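Local coordinates for protein chitooligosaccharide oxidase (Gibberella zeae, PDB 6Y0R) that oxidises the C1 hydroxyl of chitooligosaccharides to the lactone while its bicovalently bound FAD passes the electrons to molecular oxygen, giving hydrogen peroxide, at residues F236-N241 with K291-L296; D253-G258 with D400-F405; W372-D377 with K426-S431; P347-A352 with S434-G439. All coordinates share one frame; numbering follows the deposited sequence.

All four contacts gather round one seven-stranded antiparallel sheet. Contacts 1, 2 and 3 each set one of its strands (233-239, 403-411 and 371-378) against a helix (286-300, 247-260 and 420-433), and contact 4 ties the lead-in to helix 351-367 to the loop after helix 420-433. Contact 1 is about 15 Å from contact 2, centre to centre, Leu296 packing on Phe254 and Phe257; contact 2 is about 14 Å from contact 3 and 12 Å from contact 4. Contacts 2 and 3 lie on neighbouring strands, joined by a probable Asp377 N to Leu404 O bond. Along the chain, contact 1 crosses contact 2, and contact 3 is nested inside contact 4; chain-distant segments meet around one sheet.

Contact 1. Residues F236-N241 with K291-L296; sequences FDIGLN and KALQPL
The Phe236 ring carries the CD1 methyl of Leu293 on one face, 3.5 Å above its plane and shifted toward the rim. This is a CH-pi contact: Leu293 CD1 is 3.9 Å from the ring centroid, 25° off the ring normal. The closest ring atom to this methyl, Leu293 CD1, is Phe236 CD2 at 3.6 Å. The two side chains come from opposite directions, one from strand 233-239 and the other from helix 286-300. The helix thereby packs on the seven-stranded antiparallel sheet near one of its margins, next to the outermost strand 305-310; such a helix-covered sheet is consistent with the substrate domain of related FAD-linked oxidases. Strand and helix segments run nearly parallel, at 22°, with their axes 11.9 Å apart.

The phenyl group reaches the leucine because Phe236 CG stands between the backbone N and the carbonyl carbon (chi1 62°). Met267, Val278 and Ala307 of three other strands also touch the ring, which is thus well buried in the sheet's hydrophobic cover. Two residues on, Ile238 points to the same side of the strand and extends the apolar strip toward both Leu293 and Leu296. Phe257 of the adjacent helix 247-260 also packs against both leucines.

The helix is kinked here: Pro295 has no N-H to give, and Leu296 N makes a weak bond to Leu293 O rather than one to the preceding turn. Beyond that bend, the strip ends where Leu296 CD2 meets Ile238 CD1 at 4.3 Å.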
loop_
_atom_site.group_PDB
_atom_site.type_symbol
_atom_site.label_atom_id
_atom_site.label_comp_id
_atom_site.label_asym_id
_atom_site.label_seq_id
_atom_site.Cartn_x
_atom_site.Cartn_y
_atom_site.Cartn_z
ATOM N N PHE A 236 11.140 10.492 -14.869
ATOM C CA PHE A 236 11.976 11.695 -14.780
ATOM C C PHE A 236 12.444 11.894 -13.346
ATOM O O PHE A 236 11.884 11.359 -12.406
ATOM C CB PHE A 236 11.248 12.931 -15.288
ATOM C CG PHE A 236 10.007 13.335 -14.534
ATOM C CD1 PHE A 236 8.762 12.828 -14.874
ATOM C CD2 PHE A 236 10.099 14.218 -13.460
ATOM C CE1 PHE A 236 7.631 13.201 -14.165
ATOM C CE2 PHE A 236 8.962 14.591 -12.756
ATOM C CZ PHE A 236 7.730 14.074 -13.112
ATOM N N ASP A 237 13.522 12.661 -13.244
ATOM C CA ASP A 237 14.164 13.017 -11.968
ATOM C C ASP A 237 14.662 14.449 -12.061
ATOM O O ASP A 237 15.091 14.881 -13.154
ATOM C CB ASP A 237 15.285 12.030 -11.648
ATOM C CG ASP A 237 14.773 10.618 -11.405
ATOM O OD1 ASP A 237 14.293 10.337 -10.255
ATOM O OD2 ASP A 237 14.736 9.835 -12.394
ATOM N N ILE A 238 14.610 15.135 -10.933
ATOM C CA ILE A 238 15.183 16.496 -10.782
ATOM C C ILE A 238 16.052 16.485 -9.538
ATOM O O ILE A 238 15.521 16.365 -8.422
ATOM C CB ILE A 238 14.123 17.600 -10.706
ATOM C CG1 ILE A 238 13.043 17.457 -11.774
ATOM C CG2 ILE A 238 14.817 18.935 -10.826
ATOM C CD1 ILE A 238 11.953 18.471 -11.689
ATOM N N GLY A 239 17.363 16.629 -9.752
ATOM C CA GLY A 239 18.340 16.733 -8.671
ATOM C C GLY A 239 18.306 18.138 -8.129
ATOM O O GLY A 239 18.179 19.072 -8.915
ATOM N N LEU A 240 18.354 18.265 -6.820
ATOM C CA LEU A 240 18.226 19.567 -6.143
ATOM C C LEU A 240 19.409 19.758 -5.201
ATOM O O LEU A 240 19.918 18.769 -4.681
ATOM C CB LEU A 240 16.904 19.660 -5.377
ATOM C CG LEU A 240 15.628 19.660 -6.224
ATOM C CD1 LEU A 240 14.396 19.609 -5.335
ATOM C CD2 LEU A 240 15.587 20.877 -7.135
ATOM N N ASN A 241 19.764 21.023 -4.971
ATOM C CA ASN A 241 20.807 21.421 -4.006
ATOM C C ASN A 241 20.166 22.449 -3.083
ATOM O O ASN A 241 20.455 23.652 -3.198
ATOM C CB ASN A 241 22.034 21.908 -4.775
ATOM C CG ASN A 241 23.192 22.256 -3.871
ATOM O OD1 ASN A 241 23.345 21.696 -2.789
ATOM N ND2 ASN A 241 23.995 23.215 -4.307
ATOM N N LYS A 291 8.154 20.156 -21.561
ATOM C CA LYS A 291 7.281 21.363 -21.659
ATOM C C LYS A 291 6.377 21.478 -20.430
ATOM O O LYS A 291 6.286 22.572 -19.834
ATOM C CB LYS A 291 6.475 21.341 -22.952
ATOM C CG LYS A 291 7.327 21.551 -24.193
ATOM C CD LYS A 291 6.605 21.329 -25.515
ATOM C CE LYS A 291 7.583 20.999 -26.633
ATOM N NZ LYS A 291 7.220 21.677 -27.897
ATOM N N ALA A 292 5.828 20.361 -19.969
ATOM C CA ALA A 292 4.894 20.334 -18.813
ATOM C C ALA A 292 5.604 20.732 -17.521
ATOM O O ALA A 292 4.937 21.345 -16.638
ATOM C CB ALA A 292 4.287 18.966 -18.666
ATOM N N LEU A 293 6.874 20.368 -17.359
ATOM C CA LEU A 293 7.618 20.683 -16.103
ATOM C C LEU A 293 8.273 22.059 -16.115
ATOM O O LEU A 293 8.741 22.497 -15.072
ATOM C CB LEU A 293 8.684 19.612 -15.879
ATOM C CG LEU A 293 8.186 18.302 -15.325
ATOM C CD1 LEU A 293 9.387 17.375 -15.101
ATOM C CD2 LEU A 293 7.401 18.487 -14.051
ATOM N N GLN A 294 8.371 22.717 -17.268
ATOM C CA GLN A 294 9.152 23.968 -17.368
ATOM C C GLN A 294 8.695 24.976 -16.310
ATOM O O GLN A 294 9.547 25.604 -15.712
ATOM C CB GLN A 294 9.119 24.496 -18.809
ATOM C CG GLN A 294 10.270 25.428 -19.137
ATOM C CD GLN A 294 11.661 24.983 -18.721
ATOM O OE1 GLN A 294 12.051 23.827 -18.846
ATOM N NE2 GLN A 294 12.437 25.919 -18.206
ATOM N N PRO A 295 7.400 25.185 -15.986
ATOM C CA PRO A 295 7.059 26.113 -14.900
ATOM C C PRO A 295 7.655 25.767 -13.531
ATOM O O PRO A 295 8.001 26.660 -12.754
ATOM C CB PRO A 295 5.524 26.057 -14.834
ATOM C CG PRO A 295 5.132 25.587 -16.208
ATOM C CD PRO A 295 6.213 24.616 -16.638
ATOM N N LEU A 296 7.719 24.478 -13.207
ATOM C CA LEU A 296 8.325 24.054 -11.928
ATOM C C LEU A 296 9.829 24.275 -11.967
ATOM O O LEU A 296 10.386 24.804 -11.009
ATOM C CB LEU A 296 8.035 22.571 -11.704
ATOM C CG LEU A 296 8.538 22.068 -10.364
ATOM C CD1 LEU A 296 7.767 22.738 -9.263
ATOM C CD2 LEU A 296 8.423 20.547 -10.328
#

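Contact 2. Residues D253-G258 with D400-F405; sequences DFQEFG and DTLLLF
Gln255 of helix 247-260 meets Leu402 and Leu403 through van der Waals contact. Its CG methylene lies 3.6 Å from Leu402 CD2, so the aliphatic part of the glutamine, not its amide, does most of the touching there. With CG anti to the backbone N (chi1 166°) and the chain extended beyond it, the end of the chain is carried past Leu402 to Leu403; the Gln255 and Leu403 side chains cross at about a right angle. The atom modelled as NE2 of Gln255 is 3.5 Å from Leu403 CD1, but the orientation of this amide is doubtful. On the sheet-facing side of the helix Phe254 packs on Met376 and Ile378.

Both leucines can face the helix because they form a classic beta bulge opposite Ala346 of strand 338-346, at the start of strand 403-411 in the seven-stranded antiparallel sheet. Backbone bonds join each of them to Ala346, while Leu402 also bonds to Thr379 and Gly380.

Polar bonding of the helix is local. It keeps its regular bonds, Phe257 N to Asp253 O at 2.9 Å and Gly258 N to Phe254 O at 3.0 Å. Glu256 turns to Lys259 in a salt bridge.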
loop_
_atom_site.group_PDB
_atom_site.type_symbol
_atom_site.label_atom_id
_atom_site.label_comp_id
_atom_site.label_asym_id
_atom_site.label_seq_id
_atom_site.Cartn_x
_atom_site.Cartn_y
_atom_site.Cartn_z
ATOM N N ASP A 253 6.459 25.413 -3.608
ATOM C CA ASP A 253 6.291 25.583 -5.067
ATOM C C ASP A 253 5.985 24.237 -5.711
ATOM O O ASP A 253 5.124 24.169 -6.593
ATOM C CB ASP A 253 7.522 26.175 -5.714
ATOM C CG ASP A 253 7.731 27.645 -5.385
ATOM O OD1 ASP A 253 6.742 28.314 -4.945
ATOM O OD2 ASP A 253 8.885 28.088 -5.555
ATOM N N PHE A 254 6.612 23.174 -5.213
ATOM C CA PHE A 254 6.306 21.802 -5.671
ATOM C C PHE A 254 4.828 21.505 -5.431
ATOM O O PHE A 254 4.095 21.036 -6.311
ATOM C CB PHE A 254 7.216 20.825 -4.920
ATOM C CG PHE A 254 7.085 19.365 -5.284
ATOM C CD1 PHE A 254 7.561 18.873 -6.481
ATOM C CD2 PHE A 254 6.497 18.486 -4.400
ATOM C CE1 PHE A 254 7.446 17.524 -6.784
ATOM C CE2 PHE A 254 6.391 17.131 -4.698
ATOM C CZ PHE A 254 6.848 16.654 -5.906
ATOM N N GLN A 255 4.376 21.691 -4.187
ATOM C CA GLN A 255 2.963 21.472 -3.835
ATOM C C GLN A 255 2.021 22.298 -4.739
ATOM O O GLN A 255 1.018 21.751 -5.214
ATOM C CB GLN A 255 2.777 21.832 -2.371
ATOM C CG GLN A 255 1.320 21.978 -1.996
ATOM C CD GLN A 255 1.134 22.505 -0.598
ATOM O OE1 GLN A 255 1.029 23.723 -0.361
ATOM N NE2 GLN A 255 1.178 21.608 0.347
ATOM N N GLU A 256 2.277 23.595 -4.884
ATOM C CA GLU A 256 1.371 24.496 -5.656
ATOM C C GLU A 256 1.331 24.059 -7.114
ATOM O O GLU A 256 0.241 24.141 -7.727
ATOM C CB GLU A 256 1.831 25.945 -5.536
ATOM C CG GLU A 256 1.667 26.477 -4.122
ATOM C CD GLU A 256 0.272 26.307 -3.557
ATOM O OE1 GLU A 256 0.094 25.521 -2.617
ATOM O OE2 GLU A 256 -0.649 26.951 -4.068
ATOM N N PHE A 257 2.473 23.657 -7.695
ATOM C CA PHE A 257 2.509 23.115 -9.071
ATOM C C PHE A 257 1.612 21.884 -9.137
ATOM O O PHE A 257 0.832 21.701 -10.060
ATOM C CB PHE A 257 3.940 22.815 -9.510
ATOM C CG PHE A 257 4.051 22.225 -10.886
ATOM C CD1 PHE A 257 4.121 23.048 -12.009
ATOM C CD2 PHE A 257 4.116 20.867 -11.064
ATOM C CE1 PHE A 257 4.218 22.498 -13.274
ATOM C CE2 PHE A 257 4.233 20.317 -12.329
ATOM C CZ PHE A 257 4.305 21.130 -13.439
ATOM N N GLY A 258 1.712 21.014 -8.135
ATOM C CA GLY A 258 0.941 19.767 -8.087
ATOM C C GLY A 258 -0.548 20.018 -8.113
ATOM O O GLY A 258 -1.262 19.213 -8.754
ATOM N N ASP A 400 -9.650 13.849 0.163
ATOM C CA ASP A 400 -9.693 15.306 0.390
ATOM C C ASP A 400 -8.273 15.848 0.613
ATOM O O ASP A 400 -8.059 17.067 0.519
ATOM C CB ASP A 400 -10.662 15.556 1.560
ATOM C CG ASP A 400 -10.295 14.890 2.913
ATOM O OD1 ASP A 400 -9.723 13.730 2.982
ATOM O OD2 ASP A 400 -10.609 15.537 3.966
ATOM N N THR A 401 -7.276 14.986 0.767
ATOM C CA THR A 401 -5.891 15.369 1.052
ATOM C C THR A 401 -5.139 15.585 -0.264
ATOM O O THR A 401 -5.568 15.058 -1.303
ATOM C CB THR A 401 -5.273 14.335 1.996
ATOM O OG1 THR A 401 -5.580 13.048 1.468
ATOM C CG2 THR A 401 -5.793 14.417 3.408
ATOM N N LEU A 402 -4.089 16.402 -0.241
ATOM C CA LEU A 402 -3.264 16.699 -1.428
ATOM C C LEU A 402 -2.005 15.843 -1.391
ATOM O O LEU A 402 -1.477 15.560 -2.471
ATOM C CB LEU A 402 -2.925 18.199 -1.413
ATOM C CG LEU A 402 -2.032 18.731 -2.527
ATOM C CD1 LEU A 402 -2.642 18.468 -3.916
ATOM C CD2 LEU A 402 -1.803 20.214 -2.344
ATOM N N LEU A 403 -1.455 15.603 -0.179
ATOM C CA LEU A 403 -0.116 15.050 0.010
ATOM C C LEU A 403 -0.210 13.712 0.716
ATOM O O LEU A 403 -1.030 13.555 1.643
ATOM C CB LEU A 403 0.734 16.030 0.840
ATOM C CG LEU A 403 0.866 17.453 0.300
ATOM C CD1 LEU A 403 1.646 18.300 1.300
ATOM C CD2 LEU A 403 1.539 17.461 -1.043
ATOM N N LEU A 404 0.680 12.818 0.328
ATOM C CA LEU A 404 0.924 11.556 1.053
ATOM C C LEU A 404 2.402 11.535 1.395
ATOM O O LEU A 404 3.247 11.496 0.479
ATOM C CB LEU A 404 0.568 10.345 0.188
ATOM C CG LEU A 404 0.954 8.975 0.761
ATOM C CD1 LEU A 404 0.624 8.887 2.218
ATOM C CD2 LEU A 404 0.289 7.829 0.022
ATOM N N PHE A 405 2.718 11.496 2.674
ATOM C CA PHE A 405 4.100 11.351 3.115
ATOM C C PHE A 405 4.313 9.902 3.594
ATOM O O PHE A 405 3.423 9.303 4.298
ATOM C CB PHE A 405 4.402 12.239 4.324
ATOM C CG PHE A 405 4.403 13.725 4.075
ATOM C CD1 PHE A 405 3.217 14.437 4.048
ATOM C CD2 PHE A 405 5.586 14.397 3.840
ATOM C CE1 PHE A 405 3.222 15.803 3.811
ATOM C CE2 PHE A 405 5.588 15.759 3.625
ATOM C CZ PHE A 405 4.408 16.462 3.614
#

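Contact 3. Residues W372-D377 with K426-S431; sequences WWLQMD and KGLRQS
This is a small, buried, wholly apolar contact between Leu428 of helix 420-433 and Trp372 and Leu374 of strand 371-378, on a helix-covered face of the seven-stranded antiparallel sheet. Trp372 and Leu374 are two apart on the strand and both point to the helix, whereas Trp373 between them points away and stacks on Tyr408 of the neighbouring strand.

Leu428 divides its two methyls between these partners. Its CD1 comes to 3.9 Å from Trp372 CE3, on the six-membered part of the indole, in an approach that is oblique to the ring. Its CD2 meets Leu374 CD2 at 3.8 Å, and the same Leu374 methyl is also 4.2 Å from Leu428 CD1, so it sits near the fork of the helix leucine. That fork is presented with a chi1 of -101°, well away from a staggered value, which suggests that the fit costs some torsional strain. Helix 351-367 adds to the packing: its Phe360 touches Leu428 and its Phe357 touches Leu374.

Two polar groups beside the contact have partners of their own. Trp372 NE1 is hydrogen-bonded to Gly365 O. On the helix, Ser431 OG donates to Leu428 O at 2.6 Å, with a C=O...donor angle of 136° and the hydroxyl tilted 30° from the carbonyl plane, giving the leucine's own carbonyl a partner one turn ahead.

With only methyls and a ring carbon meeting between these segments, their direct contact rests on shape and exclusion of water and adds no directional bond.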
loop_
_atom_site.group_PDB
_atom_site.type_symbol
_atom_site.label_atom_id
_atom_site.label_comp_id
_atom_site.label_asym_id
_atom_site.label_seq_id
_atom_site.Cartn_x
_atom_site.Cartn_y
_atom_site.Cartn_z
ATOM N N TRP A 372 17.528 7.379 7.702
ATOM C CA TRP A 372 16.092 7.702 7.526
ATOM C C TRP A 372 15.868 8.257 6.118
ATOM O O TRP A 372 16.793 8.751 5.493
ATOM C CB TRP A 372 15.613 8.660 8.607
ATOM C CG TRP A 372 16.265 9.998 8.551
ATOM C CD1 TRP A 372 17.375 10.398 9.237
ATOM C CD2 TRP A 372 15.855 11.131 7.766
ATOM N NE1 TRP A 372 17.712 11.682 8.888
ATOM C CE2 TRP A 372 16.787 12.159 7.994
ATOM C CE3 TRP A 372 14.831 11.359 6.845
ATOM C CZ2 TRP A 372 16.699 13.406 7.375
ATOM C CZ3 TRP A 372 14.741 12.593 6.242
ATOM C CH2 TRP A 372 15.672 13.594 6.476
ATOM N N TRP A 373 14.645 8.151 5.605
ATOM C CA TRP A 373 14.292 8.884 4.359
ATOM C C TRP A 373 12.792 9.124 4.381
ATOM O O TRP A 373 12.072 8.499 5.185
ATOM C CB TRP A 373 14.684 8.167 3.070
ATOM C CG TRP A 373 14.205 6.762 2.932
ATOM C CD1 TRP A 373 14.902 5.642 3.256
ATOM C CD2 TRP A 373 12.946 6.306 2.394
ATOM N NE1 TRP A 373 14.171 4.524 2.968
ATOM C CE2 TRP A 373 12.957 4.902 2.453
ATOM C CE3 TRP A 373 11.782 6.943 1.979
ATOM C CZ2 TRP A 373 11.892 4.114 2.018
ATOM C CZ3 TRP A 373 10.701 6.170 1.582
ATOM C CH2 TRP A 373 10.753 4.770 1.623
ATOM N N LEU A 374 12.311 10.005 3.515
ATOM C CA LEU A 374 10.854 10.212 3.413
ATOM C C LEU A 374 10.534 10.559 1.972
ATOM O O LEU A 374 11.438 10.918 1.216
ATOM C CB LEU A 374 10.363 11.265 4.393
ATOM C CG LEU A 374 10.894 12.671 4.163
ATOM C CD1 LEU A 374 9.968 13.452 3.240
ATOM C CD2 LEU A 374 11.052 13.385 5.498
ATOM N N GLN A 375 9.277 10.338 1.619
ATOM C CA GLN A 375 8.743 10.757 0.317
ATOM C C GLN A 375 7.550 11.650 0.597
ATOM O O GLN A 375 6.791 11.424 1.566
ATOM C CB GLN A 375 8.332 9.587 -0.579
ATOM C CG GLN A 375 9.415 8.594 -0.907
ATOM C CD GLN A 375 8.762 7.300 -1.347
ATOM O OE1 GLN A 375 7.723 6.879 -0.819
ATOM N NE2 GLN A 375 9.351 6.678 -2.346
ATOM N N MET A 376 7.420 12.687 -0.200
ATOM C CA MET A 376 6.207 13.520 -0.230
ATOM C C MET A 376 5.555 13.406 -1.612
ATOM O O MET A 376 6.121 13.911 -2.580
ATOM C CB MET A 376 6.524 14.982 0.062
ATOM C CG MET A 376 5.285 15.795 0.135
ATOM S SD MET A 376 5.606 17.471 0.603
ATOM C CE MET A 376 6.283 18.094 -0.911
ATOM N N ASP A 377 4.442 12.688 -1.689
ATOM C CA ASP A 377 3.767 12.360 -2.959
ATOM C C ASP A 377 2.636 13.366 -3.164
ATOM O O ASP A 377 1.883 13.588 -2.227
ATOM C CB ASP A 377 3.210 10.942 -2.933
ATOM C CG ASP A 377 4.161 9.828 -2.502
ATOM O OD1 ASP A 377 5.362 9.994 -2.656
ATOM O OD2 ASP A 377 3.658 8.799 -1.950
ATOM N N LYS A 426 8.492 9.925 14.626
ATOM C CA LYS A 426 7.392 10.712 15.211
ATOM C C LYS A 426 7.686 12.208 15.059
ATOM O O LYS A 426 6.790 12.986 14.741
ATOM C CB LYS A 426 7.197 10.351 16.680
ATOM C CG LYS A 426 6.013 11.049 17.326
ATOM C CD LYS A 426 5.687 10.533 18.715
ATOM C CE LYS A 426 6.860 10.659 19.661
ATOM N NZ LYS A 426 6.787 11.876 20.506
ATOM N N GLY A 427 8.925 12.613 15.315
ATOM C CA GLY A 427 9.281 14.043 15.268
ATOM C C GLY A 427 9.199 14.560 13.833
ATOM O O GLY A 427 8.650 15.664 13.648
ATOM N N LEU A 428 9.677 13.779 12.871
ATOM C CA LEU A 428 9.589 14.131 11.419
ATOM C C LEU A 428 8.123 14.368 11.057
ATOM O O LEU A 428 7.763 15.403 10.437
ATOM C CB LEU A 428 10.159 12.989 10.581
ATOM C CG LEU A 428 11.566 13.115 10.030
ATOM C CD1 LEU A 428 11.870 11.826 9.271
ATOM C CD2 LEU A 428 11.707 14.350 9.128
ATOM N N ARG A 429 7.259 13.422 11.415
ATOM C CA ARG A 429 5.837 13.530 11.052
ATOM C C ARG A 429 5.188 14.709 11.786
ATOM O O ARG A 429 4.452 15.494 11.182
ATOM C CB ARG A 429 5.128 12.217 11.386
ATOM C CG ARG A 429 3.653 12.276 11.046
ATOM C CD ARG A 429 2.967 10.961 11.304
ATOM N NE ARG A 429 2.577 10.911 12.698
ATOM C CZ ARG A 429 3.206 10.286 13.641
ATOM N NH1 ARG A 429 2.724 10.303 14.887
ATOM N NH2 ARG A 429 4.314 9.616 13.336
ATOM N N GLN A 430 5.418 14.810 13.094
ATOM C CA GLN A 430 4.736 15.829 13.921
ATOM C C GLN A 430 5.242 17.237 13.591
ATOM O O GLN A 430 4.457 18.154 13.856
ATOM C CB GLN A 430 4.895 15.515 15.413
ATOM C CG GLN A 430 3.999 14.376 15.856
ATOM C CD GLN A 430 4.079 14.131 17.345
ATOM O OE1 GLN A 430 5.063 14.494 17.980
ATOM N NE2 GLN A 430 3.039 13.506 17.882
ATOM N N SER A 431 6.429 17.388 12.992
ATOM C CA SER A 431 6.912 18.713 12.503
ATOM C C SER A 431 5.878 19.295 11.547
ATOM O O SER A 431 5.826 20.533 11.415
ATOM C CB SER A 431 8.270 18.665 11.876
ATOM O OG SER A 431 8.239 17.997 10.610
#

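Contact 4. Residues P347-A352 with S434-G439; sequences PALTLA and SSLKAG
Leu436 reaches over to Pro347 and Leu349 with one methyl for each. Its CD1 approaches the proline ring at Pro347 CD, 4.2 Å away, the two side chains extending toward each other. Its CD2 meets Leu349 CD2 at 3.8 Å, where the leucine side chains lie at about a right angle. The torsions account for this split: Leu436 has CG anti to its carbonyl carbon (chi1 -66°) and CD1 anti to CA (chi2 -179°), so CD1 is the methyl that projects straight out to the proline while CD2 branches off to Leu349. The nearest CA atoms, those of Pro347 and Leu436, stay 8.5 Å apart, and the two segments meet through side chains.

Pro347 directly follows strand 338-346, an outermost strand of the seven-stranded antiparallel sheet, and the chain then leads into helix 351-367; the loop with Leu436 leaves helix 420-433. Thr350 is the N-cap of helix 351-367: its side chain caps a backbone N just beyond Ala352, and Glu353 OE1 accepts a bond from Thr350 N, the exchange expected of a capping box.

Glu353 also bridges the two segments, since its OE2 is hydrogen-bonded to Ser435 OG, which has a second partner in Ile432 O. Leu436 also touches the Glu353 side chain, and Trp441 packs on the leucine from within its own loop. Leu349 is buried and touches Phe354, Leu403, Phe405 and Gln255, whereas Pro347 and Leu436 are partly open to solvent.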
loop_
_atom_site.group_PDB
_atom_site.type_symbol
_atom_site.label_atom_id
_atom_site.label_comp_id
_atom_site.label_asym_id
_atom_site.label_seq_id
_atom_site.Cartn_x
_atom_site.Cartn_y
_atom_site.Cartn_z
ATOM N N PRO A 347 -3.673 17.696 4.065
ATOM C CA PRO A 347 -4.144 18.732 3.146
ATOM C C PRO A 347 -2.951 19.582 2.693
ATOM O O PRO A 347 -1.849 19.476 3.233
ATOM C CB PRO A 347 -5.111 19.528 4.029
ATOM C CG PRO A 347 -4.520 19.399 5.395
ATOM C CD PRO A 347 -4.018 17.965 5.469
ATOM N N ALA A 348 -3.186 20.492 1.753
ATOM C CA ALA A 348 -2.153 21.476 1.371
ATOM C C ALA A 348 -1.607 22.156 2.617
ATOM O O ALA A 348 -2.413 22.574 3.507
ATOM C CB ALA A 348 -2.715 22.500 0.427
ATOM N N LEU A 349 -0.322 22.397 2.639
ATOM C CA LEU A 349 0.397 23.010 3.772
ATOM C C LEU A 349 0.734 24.463 3.454
ATOM O O LEU A 349 0.885 24.815 2.284
ATOM C CB LEU A 349 1.662 22.205 4.026
ATOM C CG LEU A 349 1.434 20.711 4.295
ATOM C CD1 LEU A 349 2.747 20.011 4.483
ATOM C CD2 LEU A 349 0.550 20.500 5.496
ATOM N N THR A 350 0.913 25.253 4.489
ATOM C CA THR A 350 1.356 26.639 4.317
ATOM C C THR A 350 2.876 26.649 4.202
ATOM O O THR A 350 3.555 25.723 4.701
ATOM C CB THR A 350 0.893 27.491 5.509
ATOM O OG1 THR A 350 1.542 26.973 6.656
ATOM C CG2 THR A 350 -0.610 27.429 5.644
ATOM N N LEU A 351 3.321 27.661 3.787
ATOM C CA LEU A 351 4.791 27.845 3.723
ATOM C C LEU A 351 5.343 27.857 5.151
ATOM O O LEU A 351 6.364 27.251 5.397
ATOM C CB LEU A 351 5.108 29.167 3.014
ATOM C CG LEU A 351 6.575 29.598 2.896
ATOM C CD1 LEU A 351 7.358 28.582 2.052
ATOM C CD2 LEU A 351 6.776 31.004 2.362
ATOM N N ALA A 352 4.756 28.372 6.103
ATOM C CA ALA A 352 5.200 28.307 7.517
ATOM C C ALA A 352 5.288 26.845 7.976
ATOM O O ALA A 352 6.234 26.481 8.674
ATOM C CB ALA A 352 4.245 29.116 8.363
ATOM N N SER A 434 1.440 18.391 13.824
ATOM C CA SER A 434 1.051 19.055 15.097
ATOM C C SER A 434 0.487 20.455 14.804
ATOM O O SER A 434 -0.173 21.037 15.684
ATOM C CB SER A 434 2.177 19.052 16.092
ATOM O OG SER A 434 3.248 19.848 15.632
ATOM N N SER A 435 0.670 20.980 13.595
ATOM C CA SER A 435 0.146 22.299 13.196
ATOM C C SER A 435 -1.157 22.170 12.413
ATOM O O SER A 435 -1.695 23.222 12.058
ATOM C CB SER A 435 1.172 23.051 12.408
ATOM O OG SER A 435 1.200 22.568 11.083
ATOM N N LEU A 436 -1.654 20.960 12.122
ATOM C CA LEU A 436 -2.865 20.763 11.273
ATOM C C LEU A 436 -4.156 20.729 12.101
ATOM O O LEU A 436 -4.105 20.244 13.234
ATOM C CB LEU A 436 -2.711 19.446 10.527
ATOM C CG LEU A 436 -1.584 19.409 9.506
ATOM C CD1 LEU A 436 -1.539 18.050 8.815
ATOM C CD2 LEU A 436 -1.717 20.545 8.497
ATOM N N LYS A 437 -5.279 21.161 11.527
ATOM C CA LYS A 437 -6.603 21.109 12.213
ATOM C C LYS A 437 -6.960 19.641 12.444
ATOM O O LYS A 437 -6.730 18.845 11.534
ATOM C CB LYS A 437 -7.697 21.767 11.369
ATOM C CG LYS A 437 -7.681 23.290 11.328
ATOM C CD LYS A 437 -8.685 23.881 10.333
ATOM C CE LYS A 437 -8.269 23.724 8.881
ATOM N NZ LYS A 437 -9.440 23.584 7.983
ATOM N N ALA A 438 -7.515 19.311 13.607
ATOM C CA ALA A 438 -7.964 17.947 13.963
ATOM C C ALA A 438 -8.998 17.510 12.923
ATOM O O ALA A 438 -9.790 18.362 12.462
ATOM C CB ALA A 438 -8.519 17.930 15.364
ATOM N N GLY A 439 -8.913 16.260 12.475
ATOM C CA GLY A 439 -9.895 15.672 11.550
ATOM C C GLY A 439 -9.582 15.945 10.093
ATOM O O GLY A 439 -10.329 15.458 9.255
#